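Side-chain contact in TRAP dicarboxylate transporter-DctP subunit (Desulfovibrio salexigens, PDB 4N6D), which probably serves as the periplasmic solute-binding subunit of a TRAP transporter, capturing its substrate, perhaps an organic acid, for delivery to the membrane components: residues L112-S116 with S117-S121. Residues are numbered along the deposited sequence; the frame is centred on the assembly and turned at random.
Sequences LGFTS and STSAS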
loop_
_atom_site.group_PDB
_atom_site.type_symbol
_atom_site.label_atom_id
_atom_site.label_comp_id
_atom_site.label_asym_id
_atom_site.label_seq_id
_atom_site.Cartn_x
_atom_site.Cartn_y
_atom_site.Cartn_z
ATOM N N LEU A 112 9.225 -6.745 3.878
ATOM C CA LEU A 112 9.288 -8.109 3.391
ATOM C C LEU A 112 9.940 -8.196 2.030
ATOM O O LEU A 112 9.915 -9.246 1.408
ATOM C CB LEU A 112 7.902 -8.742 3.356
ATOM C CG LEU A 112 7.247 -8.929 4.736
ATOM C CD1 LEU A 112 5.948 -9.657 4.604
ATOM C CD2 LEU A 112 8.152 -9.679 5.708
ATOM N N GLY A 113 10.539 -7.102 1.588
ATOM C CA GLY A 113 11.322 -7.109 0.367
ATOM C C GLY A 113 10.571 -6.892 -0.934
ATOM O O GLY A 113 11.158 -7.056 -1.996
ATOM N N PHE A 114 9.295 -6.509 -0.895
ATOM C CA PHE A 114 8.586 -6.221 -2.140
ATOM C C PHE A 114 9.138 -4.966 -2.795
ATOM O O PHE A 114 9.446 -3.992 -2.118
ATOM C CB PHE A 114 7.080 -6.087 -1.885
ATOM C CG PHE A 114 6.394 -7.419 -1.723
ATOM C CD1 PHE A 114 6.331 -8.032 -0.476
ATOM C CD2 PHE A 114 5.868 -8.069 -2.819
ATOM C CE1 PHE A 114 5.742 -9.272 -0.322
ATOM C CE2 PHE A 114 5.253 -9.324 -2.672
ATOM C CZ PHE A 114 5.201 -9.921 -1.429
ATOM N N THR A 115 9.269 -4.990 -4.117
ATOM C CA THR A 115 9.922 -3.878 -4.817
ATOM C C THR A 115 9.009 -3.169 -5.808
ATOM O O THR A 115 9.460 -2.319 -6.576
ATOM C CB THR A 115 11.162 -4.379 -5.573
ATOM O OG1 THR A 115 10.766 -5.349 -6.540
ATOM C CG2 THR A 115 12.164 -5.009 -4.611
ATOM N N SER A 116 7.722 -3.508 -5.792
ATOM C CA SER A 116 6.763 -2.836 -6.665
ATOM C C SER A 116 5.364 -2.999 -6.111
ATOM O O SER A 116 5.102 -3.922 -5.331
ATOM C CB SER A 116 6.807 -3.376 -8.103
ATOM O OG SER A 116 6.223 -4.664 -8.193
ATOM N N SER A 117 4.478 -2.096 -6.526
ATOM C CA SER A 117 3.066 -2.165 -6.180
ATOM C C SER A 117 2.405 -3.372 -6.830
ATOM O O SER A 117 1.565 -4.029 -6.218
ATOM C CB SER A 117 2.377 -0.888 -6.644
ATOM O OG SER A 117 0.978 -0.931 -6.338
ATOM N N THR A 118 2.822 -3.670 -8.067
ATOM C CA THR A 118 2.245 -4.768 -8.816
ATOM C C THR A 118 2.452 -6.091 -8.101
ATOM O O THR A 118 1.494 -6.847 -7.914
ATOM C CB THR A 118 2.799 -4.853 -10.251
ATOM O OG1 THR A 118 2.474 -3.658 -10.962
ATOM C CG2 THR A 118 2.189 -6.012 -11.006
ATOM N N SER A 119 3.691 -6.375 -7.691
ATOM C CA SER A 119 3.985 -7.639 -7.071
ATOM C C SER A 119 3.371 -7.745 -5.683
ATOM O O SER A 119 2.882 -8.787 -5.299
ATOM C CB SER A 119 5.494 -7.903 -6.998
ATOM O OG SER A 119 6.143 -6.866 -6.295
ATOM N N ALA A 120 3.379 -6.648 -4.936
ATOM C CA ALA A 120 2.787 -6.665 -3.620
ATOM C C ALA A 120 1.279 -6.816 -3.731
ATOM O O ALA A 120 0.673 -7.499 -2.914
ATOM C CB ALA A 120 3.144 -5.398 -2.862
ATOM N N SER A 121 0.671 -6.168 -4.722
ATOM C CA SER A 121 -0.797 -6.219 -4.845
ATOM C C SER A 121 -1.246 -7.641 -5.174
ATOM O O SER A 121 -2.198 -8.171 -4.578
ATOM C CB SER A 121 -1.299 -5.265 -5.935
ATOM O OG SER A 121 -1.107 -3.911 -5.561
#
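Ser116 and Ser119 meet across the first turn of helix 117-131, a worked example of how a serine N-cap opens a helix. Ser116 occupies the N-cap, and a chi1 of 73°, which sets OG between its own backbone N and carbonyl carbon, swings the hydroxyl over the starting turn. There Ser116 OG and Ser119 OG are hydrogen-bonded at 2.9 Å, and Ser116 OG lies 3.1 Å from Ser119 N. Ser119 OG is also hydrogen-bonded to Glu337, whose carboxylate takes the backbone N-H of Thr115 as well.

Backbone bonds follow the cap. Ala120 N donates to Ser116 O at 3.2 Å, the first helical i to i+4 bond, with an N-H...O angle of 159°. One residue on, Ser117 O accepts from Ser121 N, and the Ser121 hydroxyl adds a second donor through OG; both stand at 2.8 Å, on opposite faces of the carbonyl plane.

Apolar contact comes from the Phe114 ring, which meets the same turn obliquely. Its CD2 approaches Ala120 CA to 3.5 Å and Ala120 CB to 3.8 Å, while Ser119 OG sits in the ring plane at the edge.

Around this junction, Asp271 of helix 249-285 binds Ser117 N and Thr118 OG1, the Ser117 hydroxyl is hydrogen-bonded to Ala146 O of strand 139-146 and the Ser121 hydroxyl to Ala146 N, and helix 322-337 packs on Phe114 through Val329 and Arg333.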